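Local coordinates for protein putative cytochrome P450 120 (Synechocystis sp., PDB 2VE3) that binds heme and, in this crystal, retinoic acid, and probably acts as a cytochrome P450 monooxygenase that inserts oxygen into its substrate, at residues D275-V280 / R407-F412; Q129-Q134 / T151-A156; Y109-P114 / D118-K123; N285-S290 / L298-Y303. All coordinates share one frame; numbering follows the deposited sequence.

Interaction 1: residues D275-V280 / R407-F412; sequences DIRERV and RLIQQF
Ile409 reaches from helix 394-411 into the side of helix 274-285, where it meets Val280 and Arg277. The Ile409 and Val280 side chains lie nearly at right angles. The delta methyl does the touching: Ile409 CD1 is 3.6 Å from Val280 CG1. Ile409 CD1 is also 3.9 Å from Val280 CB, so it rests against the branch point of the valine as well as one methyl. Val280 presents CG1 because this methyl is anti to the backbone N (chi1 171°).

Arg277 is set obliquely to Ile409. Only the start of its chain takes part, with Arg277 CG 4.1 Å from Ile409 CD1. The second branch of the isoleucine points at the helix backbone, and Ile409 CG2 comes 3.8 Å from Arg277 O. The chain of Arg277 then bends at chi3 (97°) and carries the guanidinium elsewhere. There NH1 is hydrogen-bonded to Leu270 O, NE forms a salt bridge with Asp413, and the group makes a cation-pi contact with Trp414. The arginine thus lends its aliphatic part to an apolar contact and its charge to other partners.

All three touching residues are buried. The closest CA pair is Arg277 CA and Ile409 CA, 7.2 Å apart. Helix 302-314 packs on this part of helix 274-285 through Tyr303, which touches Val280. Helix 121-137 lies against the 407-412 segment through Leu132, and strand 412-416 begins at Phe412, straight after the helix.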
loop_
_atom_site.group_PDB
_atom_site.type_symbol
_atom_site.label_atom_id
_atom_site.label_comp_id
_atom_site.label_asym_id
_atom_site.label_seq_id
_atom_site.Cartn_x
_atom_site.Cartn_y
_atom_site.Cartn_z
ATOM N N ASP A 275 -11.836 23.807 0.786
ATOM C CA ASP A 275 -11.113 24.819 1.529
ATOM C C ASP A 275 -9.687 24.354 1.714
ATOM O O ASP A 275 -8.763 25.143 1.612
ATOM C CB ASP A 275 -11.784 25.073 2.892
ATOM C CG ASP A 275 -11.944 23.794 3.735
ATOM O OD1 ASP A 275 -12.220 22.699 3.176
ATOM O OD2 ASP A 275 -11.810 23.892 4.974
ATOM N N ILE A 276 -9.524 23.066 2.004
ATOM C CA ILE A 276 -8.205 22.448 2.115
ATOM C C ILE A 276 -7.522 22.443 0.747
ATOM O O ILE A 276 -6.332 22.746 0.635
ATOM C CB ILE A 276 -8.287 21.013 2.748
ATOM C CG1 ILE A 276 -8.964 21.099 4.117
ATOM C CG2 ILE A 276 -6.890 20.403 2.866
ATOM C CD1 ILE A 276 -9.087 19.804 4.872
ATOM N N ARG A 277 -8.302 22.146 -0.289
ATOM C CA ARG A 277 -7.848 22.183 -1.674
ATOM C C ARG A 277 -7.255 23.551 -2.054
ATOM O O ARG A 277 -6.203 23.621 -2.704
ATOM C CB ARG A 277 -9.028 21.824 -2.589
ATOM C CG ARG A 277 -8.707 21.650 -4.072
ATOM C CD ARG A 277 -9.810 20.829 -4.701
ATOM N NE ARG A 277 -10.844 21.613 -5.369
ATOM C CZ ARG A 277 -12.135 21.283 -5.421
ATOM N NH1 ARG A 277 -12.583 20.209 -4.797
ATOM N NH2 ARG A 277 -12.991 22.059 -6.063
ATOM N N GLU A 278 -7.932 24.625 -1.645
ATOM C CA GLU A 278 -7.472 25.987 -1.920
ATOM C C GLU A 278 -6.183 26.362 -1.184
ATOM O O GLU A 278 -5.354 27.073 -1.727
ATOM C CB GLU A 278 -8.555 27.003 -1.559
ATOM C CG GLU A 278 -9.704 27.077 -2.532
ATOM C CD GLU A 278 -9.346 27.788 -3.829
ATOM O OE1 GLU A 278 -8.269 28.437 -3.901
ATOM O OE2 GLU A 278 -10.154 27.689 -4.779
ATOM N N ARG A 279 -6.042 25.917 0.062
ATOM C CA ARG A 279 -4.833 26.177 0.835
ATOM C C ARG A 279 -3.609 25.512 0.216
ATOM O O ARG A 279 -2.507 26.062 0.281
ATOM C CB ARG A 279 -4.989 25.726 2.285
ATOM C CG ARG A 279 -6.077 26.455 3.085
ATOM C CD ARG A 279 -5.935 26.179 4.581
ATOM N NE ARG A 279 -4.586 26.494 5.060
ATOM C CZ ARG A 279 -4.051 26.052 6.197
ATOM N NH1 ARG A 279 -4.742 25.244 7.001
ATOM N NH2 ARG A 279 -2.808 26.419 6.530
ATOM N N VAL A 280 -3.803 24.328 -0.364
ATOM C CA VAL A 280 -2.756 23.640 -1.136
ATOM C C VAL A 280 -2.372 24.491 -2.351
ATOM O O VAL A 280 -1.187 24.661 -2.660
ATOM C CB VAL A 280 -3.197 22.209 -1.592
ATOM C CG1 VAL A 280 -2.188 21.597 -2.567
ATOM C CG2 VAL A 280 -3.385 21.295 -0.407
ATOM N N ARG A 407 0.062 18.555 -9.596
ATOM C CA ARG A 407 -0.433 18.761 -10.963
ATOM C C ARG A 407 -1.949 18.823 -11.085
ATOM O O ARG A 407 -2.473 19.546 -11.938
ATOM C CB ARG A 407 0.120 17.705 -11.909
ATOM C CG ARG A 407 1.600 17.825 -12.157
ATOM C CD ARG A 407 1.969 19.183 -12.713
ATOM N NE ARG A 407 3.262 19.121 -13.378
ATOM C CZ ARG A 407 3.980 20.171 -13.763
ATOM N NH1 ARG A 407 3.547 21.405 -13.527
ATOM N NH2 ARG A 407 5.153 19.973 -14.368
ATOM N N LEU A 408 -2.652 18.062 -10.247
ATOM C CA LEU A 408 -4.106 18.045 -10.281
ATOM C C LEU A 408 -4.688 19.353 -9.748
ATOM O O LEU A 408 -5.580 19.933 -10.364
ATOM C CB LEU A 408 -4.668 16.850 -9.503
ATOM C CG LEU A 408 -6.199 16.803 -9.348
ATOM C CD1 LEU A 408 -6.919 16.677 -10.683
ATOM C CD2 LEU A 408 -6.631 15.695 -8.384
ATOM N N ILE A 409 -4.175 19.817 -8.613
ATOM C CA ILE A 409 -4.688 21.045 -8.010
ATOM C C ILE A 409 -4.303 22.309 -8.802
ATOM O O ILE A 409 -5.099 23.240 -8.915
ATOM C CB ILE A 409 -4.356 21.127 -6.491
ATOM C CG1 ILE A 409 -5.265 20.155 -5.733
ATOM C CG2 ILE A 409 -4.544 22.559 -5.953
ATOM C CD1 ILE A 409 -4.996 20.029 -4.247
ATOM N N GLN A 410 -3.094 22.340 -9.366
ATOM C CA GLN A 410 -2.678 23.505 -10.166
ATOM C C GLN A 410 -3.523 23.705 -11.432
ATOM O O GLN A 410 -3.757 24.841 -11.858
ATOM C CB GLN A 410 -1.169 23.495 -10.468
ATOM C CG GLN A 410 -0.732 22.610 -11.619
ATOM C CD GLN A 410 0.680 22.906 -12.105
ATOM O OE1 GLN A 410 1.595 22.109 -11.899
ATOM N NE2 GLN A 410 0.864 24.050 -12.760
ATOM N N GLN A 411 -4.002 22.608 -12.009
ATOM C CA GLN A 411 -4.768 22.663 -13.258
ATOM C C GLN A 411 -6.291 22.576 -13.105
ATOM O O GLN A 411 -7.023 23.131 -13.930
ATOM C CB GLN A 411 -4.305 21.552 -14.200
ATOM C CG GLN A 411 -2.861 21.657 -14.609
ATOM C CD GLN A 411 -2.386 20.400 -15.275
ATOM O OE1 GLN A 411 -2.938 19.973 -16.298
ATOM N NE2 GLN A 411 -1.357 19.785 -14.702
ATOM N N PHE A 412 -6.775 21.863 -12.087
ATOM C CA PHE A 412 -8.218 21.613 -11.986
ATOM C C PHE A 412 -8.828 21.802 -10.603
ATOM O O PHE A 412 -8.189 21.544 -9.579
ATOM C CB PHE A 412 -8.562 20.187 -12.429
ATOM C CG PHE A 412 -8.209 19.869 -13.858
ATOM C CD1 PHE A 412 -9.107 20.130 -14.885
ATOM C CD2 PHE A 412 -6.983 19.259 -14.169
ATOM C CE1 PHE A 412 -8.783 19.806 -16.219
ATOM C CE2 PHE A 412 -6.652 18.935 -15.489
ATOM C CZ PHE A 412 -7.550 19.209 -16.516
#

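Interaction 2: residues Q129-Q134 / T151-A156; sequences QGYLEQ and TFDVAA
Tyr131 and Asp153 join two neighbouring helices by their side-chain ends. The polar part is one hydrogen bond, given by Tyr131 OH to Asp153 OD2 at 2.6 Å. The carboxylate oxygen sits at the edge of the tyrosine ring, near its plane. At the aspartate, the hydroxyl approaches from above the carboxylate plane, 75° out of it. The ring and carboxylate planes are 69° apart, and the two side chains cross at about a right angle.

The van der Waals part is small and gathers round the same oxygen. Asp153 OD2 is 3.6 Å from Tyr131 CZ and 3.7 Å from Tyr131 CE1. The helix backbones stay well apart, with Tyr131 CA 10.3 Å from Asp153 CA. The long tyrosine and the aspartate together bridge this distance. Tyr131 CG is anti to the carbonyl carbon (chi1 -84°), directing the ring toward helix 143-159. A phenylalanine in its place would probably leave Asp153 OD2 without this hydroxyl donor and the helices without their bond here.

Both residues are partly exposed, so the bond lies near the surface. Aromatic and aliphatic neighbours flank it: the Tyr131 ring meets that of Trp135, and Asp153 touches Ile127. The contact ties helix 121-137 to helix 143-159 within the helical part of the P450 fold. On helix 143-159, Thr151 packs against helix 241-272. On helix 121-137, Gln129 and Leu132 touch Arg407 of helix 394-411.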
loop_
_atom_site.group_PDB
_atom_site.type_symbol
_atom_site.label_atom_id
_atom_site.label_comp_id
_atom_site.label_asym_id
_atom_site.label_seq_id
_atom_site.Cartn_x
_atom_site.Cartn_y
_atom_site.Cartn_z
ATOM N N GLN A 129 0.657 14.129 -16.281
ATOM C CA GLN A 129 0.062 15.176 -17.120
ATOM C C GLN A 129 -0.691 14.635 -18.328
ATOM O O GLN A 129 -1.731 15.178 -18.709
ATOM C CB GLN A 129 1.133 16.142 -17.620
ATOM C CG GLN A 129 1.867 16.900 -16.542
ATOM C CD GLN A 129 1.036 18.000 -15.928
ATOM O OE1 GLN A 129 0.035 17.737 -15.263
ATOM N NE2 GLN A 129 1.456 19.244 -16.131
ATOM N N GLY A 130 -0.157 13.580 -18.941
ATOM C CA GLY A 130 -0.833 12.924 -20.054
ATOM C C GLY A 130 -2.248 12.510 -19.690
ATOM O O GLY A 130 -3.180 12.750 -20.450
ATOM N N TYR A 131 -2.409 11.890 -18.524
ATOM C CA TYR A 131 -3.724 11.427 -18.072
ATOM C C TYR A 131 -4.659 12.567 -17.703
ATOM O O TYR A 131 -5.838 12.506 -18.019
ATOM C CB TYR A 131 -3.602 10.460 -16.892
ATOM C CG TYR A 131 -3.334 9.038 -17.309
ATOM C CD1 TYR A 131 -2.026 8.563 -17.421
ATOM C CD2 TYR A 131 -4.383 8.167 -17.614
ATOM C CE1 TYR A 131 -1.772 7.272 -17.810
ATOM C CE2 TYR A 131 -4.127 6.865 -18.008
ATOM C CZ TYR A 131 -2.815 6.433 -18.102
ATOM O OH TYR A 131 -2.535 5.147 -18.484
ATOM N N LEU A 132 -4.132 13.595 -17.034
ATOM C CA LEU A 132 -4.926 14.763 -16.638
ATOM C C LEU A 132 -5.547 15.455 -17.847
ATOM O O LEU A 132 -6.721 15.836 -17.823
ATOM C CB LEU A 132 -4.076 15.752 -15.826
ATOM C CG LEU A 132 -3.692 15.309 -14.412
ATOM C CD1 LEU A 132 -2.612 16.187 -13.822
ATOM C CD2 LEU A 132 -4.914 15.268 -13.504
ATOM N N GLU A 133 -4.743 15.596 -18.899
ATOM C CA GLU A 133 -5.185 16.160 -20.170
ATOM C C GLU A 133 -6.374 15.389 -20.755
ATOM O O GLU A 133 -7.381 15.995 -21.130
ATOM C CB GLU A 133 -4.011 16.224 -21.159
ATOM C CG GLU A 133 -4.436 16.452 -22.618
ATOM C CD GLU A 133 -3.381 17.163 -23.441
ATOM O OE1 GLU A 133 -2.944 18.264 -23.031
ATOM O OE2 GLU A 133 -3.004 16.633 -24.506
ATOM N N GLN A 134 -6.256 14.063 -20.822
ATOM C CA GLN A 134 -7.360 13.207 -21.248
ATOM C C GLN A 134 -8.609 13.413 -20.378
ATOM O O GLN A 134 -9.700 13.636 -20.909
ATOM C CB GLN A 134 -6.945 11.728 -21.262
ATOM C CG GLN A 134 -8.016 10.796 -21.863
ATOM C CD GLN A 134 -8.072 9.410 -21.199
ATOM O OE1 GLN A 134 -7.294 9.108 -20.287
ATOM N NE2 GLN A 134 -9.002 8.567 -21.659
ATOM N N THR A 151 -1.605 4.553 -12.411
ATOM C CA THR A 151 -0.604 4.121 -11.429
ATOM C C THR A 151 0.147 2.890 -11.915
ATOM O O THR A 151 1.343 2.773 -11.657
ATOM C CB THR A 151 -1.164 3.828 -10.012
ATOM O OG1 THR A 151 -2.082 2.728 -10.057
ATOM C CG2 THR A 151 -1.818 5.045 -9.409
ATOM N N PHE A 152 -0.547 1.977 -12.599
ATOM C CA PHE A 152 0.140 0.840 -13.236
ATOM C C PHE A 152 1.157 1.335 -14.258
ATOM O O PHE A 152 2.294 0.873 -14.266
ATOM C CB PHE A 152 -0.810 -0.190 -13.874
ATOM C CG PHE A 152 -0.086 -1.409 -14.412
ATOM C CD1 PHE A 152 0.465 -2.343 -13.540
ATOM C CD2 PHE A 152 0.111 -1.576 -15.771
ATOM C CE1 PHE A 152 1.180 -3.449 -14.026
ATOM C CE2 PHE A 152 0.816 -2.676 -16.263
ATOM C CZ PHE A 152 1.346 -3.607 -15.391
ATOM N N ASP A 153 0.742 2.273 -15.107
ATOM C CA ASP A 153 1.614 2.881 -16.111
ATOM C C ASP A 153 2.883 3.498 -15.535
ATOM O O ASP A 153 3.938 3.376 -16.136
ATOM C CB ASP A 153 0.864 3.947 -16.914
ATOM C CG ASP A 153 0.081 3.366 -18.074
ATOM O OD1 ASP A 153 -0.287 2.168 -18.012
ATOM O OD2 ASP A 153 -0.175 4.115 -19.043
ATOM N N VAL A 154 2.765 4.181 -14.394
ATOM C CA VAL A 154 3.918 4.797 -13.732
ATOM C C VAL A 154 4.863 3.703 -13.214
ATOM O O VAL A 154 6.083 3.783 -13.401
ATOM C CB VAL A 154 3.481 5.747 -12.586
ATOM C CG1 VAL A 154 4.663 6.261 -11.799
ATOM C CG2 VAL A 154 2.706 6.936 -13.136
ATOM N N ALA A 155 4.280 2.683 -12.583
ATOM C CA ALA A 155 5.036 1.632 -11.950
ATOM C C ALA A 155 5.749 0.791 -13.004
ATOM O O ALA A 155 6.950 0.546 -12.877
ATOM C CB ALA A 155 4.143 0.776 -11.070
ATOM N N ALA A 156 5.025 0.380 -14.048
ATOM C CA ALA A 156 5.634 -0.412 -15.129
ATOM C C ALA A 156 6.759 0.383 -15.781
ATOM O O ALA A 156 7.857 -0.133 -15.988
ATOM C CB ALA A 156 4.594 -0.834 -16.152
#

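Interaction 3: residues Y109-P114 / D118-K123; sequences YQAFLP and DSYLPK
Asp118, at the end of the short helix 114-118, and Tyr120, just after it, meet Pro114 and Ala111. Asp118 can be followed outward from its backbone. Asp118 N gives a weak hydrogen bond to Pro114 O, 3.3 Å long with an N-H...O angle of 152°. This is the i to i+4 bond of that helix. Asp118 CB is 3.7 Å from Pro114 O. CG stands anti to the carbonyl carbon (chi1 -72°), which turns the carboxylate back toward the proline, with Asp118 CG 3.1 Å from Pro114 O. At the tip, Asp118 OD1 comes within 2.8 Å of Pro114 O. Both are acceptors, so this is no hydrogen bond. Asp118 OD2 stays farther off, 3.7 Å from Pro114 O. Two acceptors so close would probably repel, so the exact placing of this carboxylate is doubtful. Asp118 OD2 lies close to the like charge of Glu296, and OD1 has a long, weak ion pair with Lys299.

Tyr120 meets the turn at Ala111. Its ring lies obliquely to the carbonyl, with Tyr120 CE2 3.7 Å from Ala111 O. Tyr120 OH is 3.4 Å from Ala111 O.

The neighbouring Phe112 belongs to the heme pocket and touches the cofactor. The contact lies where the chain passes from helix 98-109 through helix 114-118 to helix 121-137. Helix 143-159 packs on it through Phe159 and Leu158, and helix 394-411 through Phe396 and Leu399.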
loop_
_atom_site.group_PDB
_atom_site.type_symbol
_atom_site.label_atom_id
_atom_site.label_comp_id
_atom_site.label_asym_id
_atom_site.label_seq_id
_atom_site.Cartn_x
_atom_site.Cartn_y
_atom_site.Cartn_z
ATOM N N TYR A 109 16.300 -1.258 -1.255
ATOM C CA TYR A 109 16.330 0.147 -0.834
ATOM C C TYR A 109 17.091 1.042 -1.822
ATOM O O TYR A 109 16.721 2.187 -2.052
ATOM C CB TYR A 109 16.894 0.284 0.589
ATOM C CG TYR A 109 17.047 1.723 1.048
ATOM C CD1 TYR A 109 15.951 2.603 1.041
ATOM C CD2 TYR A 109 18.286 2.212 1.491
ATOM C CE1 TYR A 109 16.086 3.936 1.455
ATOM C CE2 TYR A 109 18.430 3.552 1.911
ATOM C CZ TYR A 109 17.321 4.401 1.891
ATOM O OH TYR A 109 17.439 5.723 2.296
ATOM N N GLN A 110 18.136 0.494 -2.424
ATOM C CA GLN A 110 18.919 1.212 -3.422
ATOM C C GLN A 110 18.085 1.724 -4.609
ATOM O O GLN A 110 18.459 2.699 -5.255
ATOM C CB GLN A 110 20.087 0.346 -3.889
ATOM C CG GLN A 110 21.165 0.150 -2.817
ATOM C CD GLN A 110 22.048 1.378 -2.654
ATOM O OE1 GLN A 110 22.544 1.936 -3.642
ATOM N NE2 GLN A 110 22.250 1.806 -1.407
ATOM N N ALA A 111 16.949 1.078 -4.874
ATOM C CA ALA A 111 16.014 1.560 -5.893
ATOM C C ALA A 111 15.267 2.816 -5.464
ATOM O O ALA A 111 14.713 3.524 -6.305
ATOM C CB ALA A 111 15.036 0.461 -6.314
ATOM N N PHE A 112 15.271 3.107 -4.165
ATOM C CA PHE A 112 14.496 4.234 -3.632
ATOM C C PHE A 112 15.346 5.294 -2.916
ATOM O O PHE A 112 14.869 5.982 -2.016
ATOM C CB PHE A 112 13.351 3.716 -2.741
ATOM C CG PHE A 112 12.483 2.684 -3.416
ATOM C CD1 PHE A 112 11.499 3.063 -4.315
ATOM C CD2 PHE A 112 12.675 1.333 -3.180
ATOM C CE1 PHE A 112 10.712 2.118 -4.953
ATOM C CE2 PHE A 112 11.884 0.378 -3.820
ATOM C CZ PHE A 112 10.899 0.776 -4.703
ATOM N N LEU A 113 16.603 5.433 -3.331
ATOM C CA LEU A 113 17.488 6.460 -2.767
ATOM C C LEU A 113 17.029 7.861 -3.169
ATOM O O LEU A 113 16.502 8.038 -4.267
ATOM C CB LEU A 113 18.940 6.229 -3.196
ATOM C CG LEU A 113 19.595 4.933 -2.696
ATOM C CD1 LEU A 113 20.870 4.657 -3.471
ATOM C CD2 LEU A 113 19.857 4.977 -1.193
ATOM N N PRO A 114 17.217 8.856 -2.271
ATOM C CA PRO A 114 16.825 10.243 -2.518
ATOM C C PRO A 114 17.126 10.754 -3.933
ATOM O O PRO A 114 16.282 11.430 -4.524
ATOM C CB PRO A 114 17.630 11.019 -1.471
ATOM C CG PRO A 114 17.693 10.081 -0.321
ATOM C CD PRO A 114 17.810 8.700 -0.926
ATOM N N ASP A 118 14.620 11.347 -7.383
ATOM C CA ASP A 118 14.714 12.607 -8.111
ATOM C C ASP A 118 14.767 12.360 -9.621
ATOM O O ASP A 118 14.141 13.085 -10.397
ATOM C CB ASP A 118 15.940 13.399 -7.647
ATOM C CG ASP A 118 15.778 13.993 -6.240
ATOM O OD1 ASP A 118 14.836 13.621 -5.504
ATOM O OD2 ASP A 118 16.615 14.845 -5.866
ATOM N N SER A 119 15.485 11.313 -10.029
ATOM C CA SER A 119 15.583 10.943 -11.443
ATOM C C SER A 119 14.323 10.300 -12.016
ATOM O O SER A 119 14.178 10.222 -13.237
ATOM C CB SER A 119 16.809 10.047 -11.704
ATOM O OG SER A 119 16.688 8.776 -11.093
ATOM N N TYR A 120 13.416 9.843 -11.150
ATOM C CA TYR A 120 12.135 9.269 -11.599
ATOM C C TYR A 120 11.157 10.335 -12.110
ATOM O O TYR A 120 10.278 10.046 -12.924
ATOM C CB TYR A 120 11.467 8.469 -10.475
ATOM C CG TYR A 120 12.037 7.086 -10.199
ATOM C CD1 TYR A 120 12.694 6.356 -11.192
ATOM C CD2 TYR A 120 11.868 6.484 -8.947
ATOM C CE1 TYR A 120 13.199 5.071 -10.938
ATOM C CE2 TYR A 120 12.362 5.203 -8.682
ATOM C CZ TYR A 120 13.028 4.503 -9.679
ATOM O OH TYR A 120 13.515 3.237 -9.429
ATOM N N LEU A 121 11.324 11.564 -11.636
ATOM C CA LEU A 121 10.342 12.639 -11.854
ATOM C C LEU A 121 9.868 12.939 -13.285
ATOM O O LEU A 121 8.652 12.946 -13.521
ATOM C CB LEU A 121 10.793 13.936 -11.185
ATOM C CG LEU A 121 10.479 14.030 -9.704
ATOM C CD1 LEU A 121 10.517 15.483 -9.311
ATOM C CD2 LEU A 121 9.099 13.447 -9.459
ATOM N N PRO A 122 10.809 13.212 -14.226
ATOM C CA PRO A 122 10.427 13.572 -15.598
ATOM C C PRO A 122 9.438 12.588 -16.254
ATOM O O PRO A 122 8.428 13.026 -16.809
ATOM C CB PRO A 122 11.768 13.573 -16.344
ATOM C CG PRO A 122 12.771 13.885 -15.298
ATOM C CD PRO A 122 12.279 13.212 -14.060
ATOM N N LYS A 123 9.721 11.285 -16.182
ATOM C CA LYS A 123 8.830 10.272 -16.760
ATOM C C LYS A 123 7.532 10.190 -15.985
ATOM O O LYS A 123 6.469 9.988 -16.578
ATOM C CB LYS A 123 9.468 8.872 -16.799
ATOM C CG LYS A 123 10.542 8.630 -17.867
ATOM C CD LYS A 123 11.873 9.196 -17.403
ATOM C CE LYS A 123 12.140 8.828 -15.945
ATOM N NZ LYS A 123 12.707 9.963 -15.189
#

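Interaction 4: residues N285-S290 / L298-Y303; sequences NKLQLS and LKKMPY
The loop after helix 274-285 folds back here on the turn that leads into helix 302-314. Leu287 carries the contact with both its methyls. Leu287 CD2 lies 3.8 Å from both Lys300 CB and Lys300 CD, so it rests along the aliphatic part of the lysine. The two side chains lie obliquely to each other. Leu287 CD1 is 4.1 Å from Met301 CE and equally near Lys300 O. The methionine runs extended beyond CG (chi2 162°, chi3 -176°), which carries CE to the leucine; the two side chains cross at about a right angle. Met301 is also the N-cap residue of helix 302-314. An alanine in place of this leucine would probably open a gap beside Met301 CE and leave the lysine chain without its apolar support.

The side-chain contact is apolar and passes from buried Met301 to exposed Lys300. Its hold therefore depends on shape and the exclusion of water, while the lysine can keep its charged end at the surface.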
loop_
_atom_site.group_PDB
_atom_site.type_symbol
_atom_site.label_atom_id
_atom_site.label_comp_id
_atom_site.label_asym_id
_atom_site.label_seq_id
_atom_site.Cartn_x
_atom_site.Cartn_y
_atom_site.Cartn_z
ATOM N N ASN A 285 1.228 28.558 -5.181
ATOM C CA ASN A 285 1.176 29.860 -5.853
ATOM C C ASN A 285 2.229 30.817 -5.315
ATOM O O ASN A 285 2.735 31.669 -6.051
ATOM C CB ASN A 285 -0.215 30.497 -5.734
ATOM C CG ASN A 285 -1.239 29.878 -6.682
ATOM O OD1 ASN A 285 -2.411 30.247 -6.654
ATOM N ND2 ASN A 285 -0.809 28.939 -7.514
ATOM N N LYS A 286 2.541 30.680 -4.027
ATOM C CA LYS A 286 3.638 31.416 -3.403
ATOM C C LYS A 286 5.001 30.887 -3.877
ATOM O O LYS A 286 6.055 31.385 -3.465
ATOM C CB LYS A 286 3.535 31.350 -1.875
ATOM C CG LYS A 286 2.323 32.076 -1.295
ATOM C CD LYS A 286 2.408 32.182 0.230
ATOM C CE LYS A 286 1.023 32.176 0.881
ATOM N NZ LYS A 286 0.078 33.192 0.305
ATOM N N LEU A 287 4.969 29.863 -4.728
ATOM C CA LEU A 287 6.164 29.363 -5.396
ATOM C C LEU A 287 6.150 29.916 -6.806
ATOM O O LEU A 287 5.891 31.105 -7.011
ATOM C CB LEU A 287 6.171 27.826 -5.442
ATOM C CG LEU A 287 6.171 27.008 -4.147
ATOM C CD1 LEU A 287 6.054 25.526 -4.473
ATOM C CD2 LEU A 287 7.417 27.279 -3.317
ATOM N N GLN A 288 6.424 29.041 -7.771
ATOM C CA GLN A 288 6.313 29.350 -9.194
ATOM C C GLN A 288 6.434 28.062 -9.999
ATOM O O GLN A 288 7.544 27.621 -10.329
ATOM C CB GLN A 288 7.384 30.374 -9.631
ATOM N N LEU A 289 5.292 27.439 -10.276
ATOM C CA LEU A 289 5.234 26.321 -11.216
ATOM C C LEU A 289 5.033 26.867 -12.628
ATOM O O LEU A 289 4.797 28.071 -12.819
ATOM C CB LEU A 289 4.089 25.359 -10.862
ATOM C CG LEU A 289 4.113 24.625 -9.514
ATOM C CD1 LEU A 289 2.733 24.135 -9.134
ATOM C CD2 LEU A 289 5.097 23.472 -9.536
ATOM N N SER A 290 5.150 25.981 -13.613
ATOM C CA SER A 290 4.768 26.264 -14.995
ATOM C C SER A 290 4.470 24.886 -15.549
ATOM O O SER A 290 3.504 24.232 -15.132
ATOM C CB SER A 290 5.918 26.923 -15.765
ATOM O OG SER A 290 6.384 28.093 -15.114
ATOM N N LEU A 298 8.938 20.253 -5.165
ATOM C CA LEU A 298 8.049 19.427 -4.339
ATOM C C LEU A 298 8.478 19.350 -2.869
ATOM O O LEU A 298 7.673 19.012 -1.998
ATOM C CB LEU A 298 7.963 18.011 -4.916
ATOM C CG LEU A 298 7.431 17.818 -6.339
ATOM C CD1 LEU A 298 7.762 16.419 -6.841
ATOM C CD2 LEU A 298 5.929 18.095 -6.438
ATOM N N LYS A 299 9.753 19.647 -2.601
ATOM C CA LYS A 299 10.265 19.714 -1.222
ATOM C C LYS A 299 9.951 21.044 -0.538
ATOM O O LYS A 299 10.313 21.253 0.619
ATOM C CB LYS A 299 11.772 19.452 -1.186
ATOM C CG LYS A 299 12.149 17.990 -1.244
ATOM C CD LYS A 299 13.569 17.835 -1.741
ATOM C CE LYS A 299 13.996 16.372 -1.815
ATOM N NZ LYS A 299 13.224 15.615 -2.828
ATOM N N LYS A 300 9.285 21.938 -1.264
ATOM C CA LYS A 300 8.823 23.218 -0.724
ATOM C C LYS A 300 7.306 23.213 -0.468
ATOM O O LYS A 300 6.624 24.236 -0.622
ATOM C CB LYS A 300 9.182 24.359 -1.686
ATOM C CG LYS A 300 10.677 24.624 -1.874
ATOM C CD LYS A 300 10.892 26.079 -2.298
ATOM C CE LYS A 300 12.349 26.384 -2.657
ATOM N NZ LYS A 300 12.638 26.102 -4.101
ATOM N N MET A 301 6.772 22.067 -0.067
ATOM C CA MET A 301 5.327 21.949 0.125
ATOM C C MET A 301 4.975 21.379 1.495
ATOM O O MET A 301 4.427 20.276 1.573
ATOM C CB MET A 301 4.709 21.090 -0.996
ATOM C CG MET A 301 4.748 21.726 -2.376
ATOM S SD MET A 301 4.520 20.541 -3.733
ATOM C CE MET A 301 4.753 21.648 -5.119
ATOM N N PRO A 302 5.293 22.118 2.582
ATOM C CA PRO A 302 4.996 21.678 3.950
ATOM C C PRO A 302 3.503 21.469 4.263
ATOM O O PRO A 302 3.165 20.552 5.018
ATOM C CB PRO A 302 5.551 22.824 4.818
ATOM C CG PRO A 302 5.570 24.014 3.918
ATOM C CD PRO A 302 5.983 23.423 2.590
ATOM N N TYR A 303 2.627 22.324 3.740
ATOM C CA TYR A 303 1.205 22.140 3.993
ATOM C C TYR A 303 0.646 20.918 3.247
ATOM O O TYR A 303 -0.146 20.175 3.806
ATOM C CB TYR A 303 0.392 23.391 3.646
ATOM C CG TYR A 303 -1.072 23.190 3.933
ATOM C CD1 TYR A 303 -1.537 23.145 5.242
ATOM C CD2 TYR A 303 -1.990 22.993 2.888
ATOM C CE1 TYR A 303 -2.871 22.944 5.514
ATOM C CE2 TYR A 303 -3.332 22.769 3.154
ATOM C CZ TYR A 303 -3.761 22.755 4.462
ATOM O OH TYR A 303 -5.076 22.553 4.733
#

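In the fold
Interactions 1 and 4 are neighbours, with centres 11 Å apart. They meet where Arg407 NH1 lies 3.3 Å from Ser290 O, a weak hydrogen bond, and where Ile276 and Arg279 pack on Tyr303. Interaction 2 joins interaction 1 through Gln411 NE2 and Gln129 OE1, 2.5 Å apart in a probable hydrogen bond. Interactions 2 and 3 share helix 121-137 but do not touch. Leu121 and Leu298 link interaction 3 to interaction 4. Interaction 3 is the one at the heme, through Phe112. The neighbouring Ala111 side chain is about 8 Å from the cofactor and about 12 Å from that of Cys391, the probable iron ligand. The Asp153 side chain is about 14 Å from the heme.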